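Local coordinates for protein type II toxin-antitoxin system RelE/ParE family toxin (Pyrococcus horikoshii, PDB 1WMI) that probably acts as the toxin of a type II toxin-antitoxin pair, a RelE/ParE-family protein expected to be held in check by its partner antitoxin, at residues Val5-Lys9 / Gln10-Ala14; Ala59-Asp63 / Tyr64-Tyr68. One frame throughout, in Å; residues are numbered along the deposited sequence.

Both contacts are local and both reach the same sheet, one a strand-to-helix junction and the other a hairpin turn, their centres about 14 Å apart and their nearest atoms about 6 Å apart, without touching. Contact 1 lies at an outer strand, where 4-8 gives way to helix 9-15; it is only partly buried, and its chemistry is that of a helix start, a capping histidine plus a small patch of branched aliphatic groups. Contact 2, residues 59-63 with 64-68, is the turn end of the hairpin formed by strands 54-60 and 65-71 and is buried. There backbone pairing dominates, with aliphatic and aromatic packing on one face of the sheet and two arginines on the other.

Contact 1. Residues Val5-Lys9 / Gln10-Ala14; sequences VKIHK and QVVKA
H8 and Q10 meet in a local helix-capping contact where strand 4-8, at the outer margin of the sheet within this chain, turns into helix 9-15. The axes of strand and helix lie 78° apart. H8 is the N-cap: Q10 N gives its hydrogen to ND1 of H8 at 3.0 Å and lies in the ring plane, at the ring's edge. H8 CG stands anti to the backbone N (chi1 -173°), which folds the ring back beside the first helical turn. An acceptor nitrogen suits this place, because the first N-H groups of a helix have no preceding carbonyl within it. Further along the ring, CE1 of H8 rests on CG of Q10 at 3.6 Å. The carbonyl O of H8 receives V12 N at 3.2 Å and, weakly, V11 N.

Behind the cap the buried side chains of I7 and V11 meet, with V12 at the margin. The CG2 methyl of I7 presses tightly on CG1 of V11 (3.4 Å) and also touches CG2 of V12 (3.7 Å); beta-branched residues carry a methyl close to the backbone, so they can touch across so short a junction. I7 also touches F26 of helix 20-33 and I79 of strand 76-83. K6, I7 and H8 also pair with an antiparallel strand of another protein's chain, which continues the sheet. This is a histidine N-cap at a strand-to-helix junction.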
# COMPACT_ATOMS: atom_id res chain seq x y z
N VAL A 5 -13.25 17.60 7.15
CA VAL A 5 -13.46 16.55 6.16
C VAL A 5 -14.77 16.73 5.41
O VAL A 5 -15.83 16.90 6.01
CB VAL A 5 -13.46 15.15 6.81
CG1 VAL A 5 -13.61 14.08 5.74
CG2 VAL A 5 -12.18 14.93 7.59
N LYS A 6 -14.68 16.69 4.08
CA LYS A 6 -15.86 16.83 3.23
C LYS A 6 -16.01 15.61 2.32
O LYS A 6 -15.03 14.97 1.93
CB LYS A 6 -15.77 18.12 2.40
CG LYS A 6 -15.83 19.40 3.22
CD LYS A 6 -15.41 20.62 2.41
CE LYS A 6 -16.41 21.00 1.32
NZ LYS A 6 -17.51 21.89 1.79
N ILE A 7 -17.25 15.30 1.99
CA ILE A 7 -17.54 14.16 1.14
C ILE A 7 -18.32 14.63 -0.07
O ILE A 7 -19.23 15.45 0.04
CB ILE A 7 -18.38 13.12 1.91
CG1 ILE A 7 -17.73 12.86 3.27
CG2 ILE A 7 -18.46 11.84 1.12
CD1 ILE A 7 -18.44 11.83 4.09
N HIS A 8 -17.94 14.12 -1.24
CA HIS A 8 -18.63 14.50 -2.46
C HIS A 8 -19.99 13.82 -2.45
O HIS A 8 -20.12 12.69 -1.98
CB HIS A 8 -17.83 14.07 -3.69
CG HIS A 8 -18.41 14.58 -4.98
ND1 HIS A 8 -19.63 14.17 -5.45
CD2 HIS A 8 -17.94 15.48 -5.87
CE1 HIS A 8 -19.91 14.81 -6.57
NE2 HIS A 8 -18.90 15.61 -6.85
N LYS A 9 -20.99 14.53 -2.96
CA LYS A 9 -22.37 14.05 -3.02
C LYS A 9 -22.53 12.62 -3.52
O LYS A 9 -23.24 11.83 -2.90
CB LYS A 9 -23.20 14.98 -3.91
CG LYS A 9 -24.56 15.36 -3.36
CD LYS A 9 -24.46 16.37 -2.22
CE LYS A 9 -25.71 17.25 -2.19
NZ LYS A 9 -25.74 18.19 -1.04
N GLN A 10 -21.88 12.30 -4.63
CA GLN A 10 -21.98 10.96 -5.20
C GLN A 10 -21.40 9.88 -4.30
O GLN A 10 -21.83 8.73 -4.36
CB GLN A 10 -21.31 10.91 -6.58
CG GLN A 10 -21.85 11.90 -7.61
CD GLN A 10 -23.37 11.91 -7.73
OE1 GLN A 10 -24.02 10.86 -7.74
NE2 GLN A 10 -23.95 13.10 -7.83
N VAL A 11 -20.42 10.24 -3.47
CA VAL A 11 -19.82 9.28 -2.54
C VAL A 11 -20.85 8.97 -1.46
O VAL A 11 -21.08 7.81 -1.12
CB VAL A 11 -18.54 9.85 -1.86
CG1 VAL A 11 -18.17 8.99 -0.64
CG2 VAL A 11 -17.39 9.87 -2.86
N VAL A 12 -21.47 10.02 -0.93
CA VAL A 12 -22.49 9.84 0.11
C VAL A 12 -23.54 8.84 -0.38
O VAL A 12 -23.97 7.96 0.36
CB VAL A 12 -23.18 11.19 0.46
CG1 VAL A 12 -24.37 10.95 1.40
CG2 VAL A 12 -22.18 12.13 1.13
N LYS A 13 -23.93 8.96 -1.65
CA LYS A 13 -24.94 8.07 -2.21
C LYS A 13 -24.43 6.64 -2.28
O LYS A 13 -25.13 5.71 -1.90
CB LYS A 13 -25.33 8.55 -3.62
CG LYS A 13 -26.44 7.72 -4.27
CD LYS A 13 -26.66 8.13 -5.72
CE LYS A 13 -27.89 7.44 -6.30
NZ LYS A 13 -27.82 5.96 -6.12
N ALA A 14 -23.20 6.46 -2.77
CA ALA A 14 -22.60 5.13 -2.90
C ALA A 14 -22.43 4.45 -1.54
O ALA A 14 -22.47 3.22 -1.43
CB ALA A 14 -21.25 5.24 -3.60

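Contact 2. Residues Ala59-Asp63 / Tyr64-Tyr68; sequences ARLGD and YRVIY
The phenol of Y64 lies against L61 because chi1 of 64° sets CG between the backbone N and the carbonyl carbon, while L61, with CG anti to its carbonyl carbon (chi1 -84°), extends across the ring. CB of L61 sits over one face, 4.2 Å from the ring centroid and offset toward the rim, a CH-pi contact. Its CD2 reaches past to CZ at 3.5 Å. CD1 turns the other way, to CG2 of V66, so the forked leucine bridges an aromatic and a valine.

Backbone bonds hold the two strands in antiparallel register. A59 and V66 are a hydrogen-bonded pair: A59 N gives to V66 O at 2.7 Å in an almost straight bond, and V66 N returns one to A59 O. L61 N then binds Y64 O at 3.0 Å, closing the turn, in which G62 takes a positive phi that would jam a side chain against the preceding carbonyl. The small CB of A59 allows CG2 of V66 to come within 3.5 Å and meets the Y68 ring at its edge, at CE2. F29 of helix 20-33 packs on A59, L61 and V66.

On the opposite face R60 and R65 run side by side, their guanidinium planes only 8° apart. CG of R65 lies over a face of the R60 guanidinium, 3.3 Å from NH2. Arginine suits both places: its long stem can pack alongside a neighbour while the guanidinium reaches acceptors beyond the hairpin. R60 NH2 is hydrogen-bonded to the carbonyl O of R85 in its own chain, and NH1 forms a salt bridge with D44 of the second subunit; R65 pairs with an acidic side chain of another protein's chain. The hairpin end thus divides its chemistry: an aliphatic and aromatic side packed on helix 20-33, and an arginine face whose like charges are probably offset by acidic groups across the subunit interfaces.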
# COMPACT_ATOMS: atom_id res chain seq x y z
N ALA A 59 -6.86 5.34 -0.03
CA ALA A 59 -6.90 4.60 1.22
C ALA A 59 -7.65 3.30 0.99
O ALA A 59 -8.59 3.24 0.20
CB ALA A 59 -7.60 5.42 2.30
N ARG A 60 -7.22 2.26 1.70
CA ARG A 60 -7.85 0.96 1.58
C ARG A 60 -8.62 0.68 2.88
O ARG A 60 -8.05 0.66 3.98
CB ARG A 60 -6.78 -0.11 1.32
CG ARG A 60 -7.33 -1.48 0.95
CD ARG A 60 -6.22 -2.44 0.53
NE ARG A 60 -5.64 -2.10 -0.77
CZ ARG A 60 -6.29 -2.16 -1.92
NH1 ARG A 60 -5.68 -1.84 -3.05
NH2 ARG A 60 -7.56 -2.56 -1.96
N LEU A 61 -9.93 0.48 2.75
CA LEU A 61 -10.75 0.20 3.91
C LEU A 61 -11.15 -1.27 3.97
O LEU A 61 -11.97 -1.67 4.79
CB LEU A 61 -12.00 1.09 3.91
CG LEU A 61 -11.83 2.50 4.50
CD1 LEU A 61 -10.81 3.30 3.69
CD2 LEU A 61 -13.17 3.20 4.51
N GLY A 62 -10.55 -2.07 3.10
CA GLY A 62 -10.86 -3.49 3.07
C GLY A 62 -11.52 -3.90 1.77
O GLY A 62 -10.85 -4.04 0.74
N ASP A 63 -12.84 -4.06 1.80
CA ASP A 63 -13.59 -4.46 0.62
C ASP A 63 -13.63 -3.39 -0.47
O ASP A 63 -14.08 -3.65 -1.59
CB ASP A 63 -15.02 -4.85 0.99
CG ASP A 63 -15.07 -6.02 1.96
OD1 ASP A 63 -16.17 -6.41 2.39
OD2 ASP A 63 -14.00 -6.55 2.31
N TYR A 64 -13.15 -2.19 -0.15
CA TYR A 64 -13.14 -1.12 -1.13
C TYR A 64 -12.04 -0.10 -0.85
O TYR A 64 -11.38 -0.16 0.18
CB TYR A 64 -14.51 -0.43 -1.16
CG TYR A 64 -14.89 0.27 0.12
CD1 TYR A 64 -14.70 1.65 0.27
CD2 TYR A 64 -15.44 -0.44 1.19
CE1 TYR A 64 -15.05 2.30 1.46
CE2 TYR A 64 -15.79 0.20 2.38
CZ TYR A 64 -15.59 1.57 2.51
OH TYR A 64 -15.91 2.20 3.70
N ARG A 65 -11.85 0.82 -1.79
CA ARG A 65 -10.83 1.85 -1.67
C ARG A 65 -11.45 3.25 -1.78
O ARG A 65 -12.42 3.45 -2.51
CB ARG A 65 -9.79 1.68 -2.77
CG ARG A 65 -8.96 0.40 -2.65
CD ARG A 65 -8.15 0.17 -3.92
NE ARG A 65 -9.03 -0.17 -5.04
CZ ARG A 65 -8.70 -0.02 -6.32
NH1 ARG A 65 -9.57 -0.36 -7.27
NH2 ARG A 65 -7.52 0.47 -6.65
N VAL A 66 -10.88 4.20 -1.05
CA VAL A 66 -11.37 5.56 -1.11
C VAL A 66 -10.24 6.48 -1.55
O VAL A 66 -9.11 6.37 -1.06
CB VAL A 66 -11.92 6.05 0.26
CG1 VAL A 66 -12.96 5.08 0.80
CG2 VAL A 66 -10.80 6.20 1.25
N ILE A 67 -10.54 7.37 -2.49
CA ILE A 67 -9.56 8.34 -2.98
C ILE A 67 -9.96 9.72 -2.47
O ILE A 67 -11.12 10.12 -2.57
CB ILE A 67 -9.49 8.36 -4.52
CG1 ILE A 67 -9.09 6.98 -5.03
CG2 ILE A 67 -8.46 9.38 -4.98
CD1 ILE A 67 -8.78 6.94 -6.53
N TYR A 68 -8.99 10.45 -1.92
CA TYR A 68 -9.27 11.76 -1.36
C TYR A 68 -8.14 12.74 -1.56
O TYR A 68 -7.03 12.35 -1.92
CB TYR A 68 -9.57 11.62 0.14
CG TYR A 68 -8.41 11.15 1.00
CD1 TYR A 68 -7.58 12.06 1.65
CD2 TYR A 68 -8.16 9.79 1.18
CE1 TYR A 68 -6.55 11.63 2.48
CE2 TYR A 68 -7.13 9.35 2.01
CZ TYR A 68 -6.33 10.28 2.66
OH TYR A 68 -5.32 9.85 3.49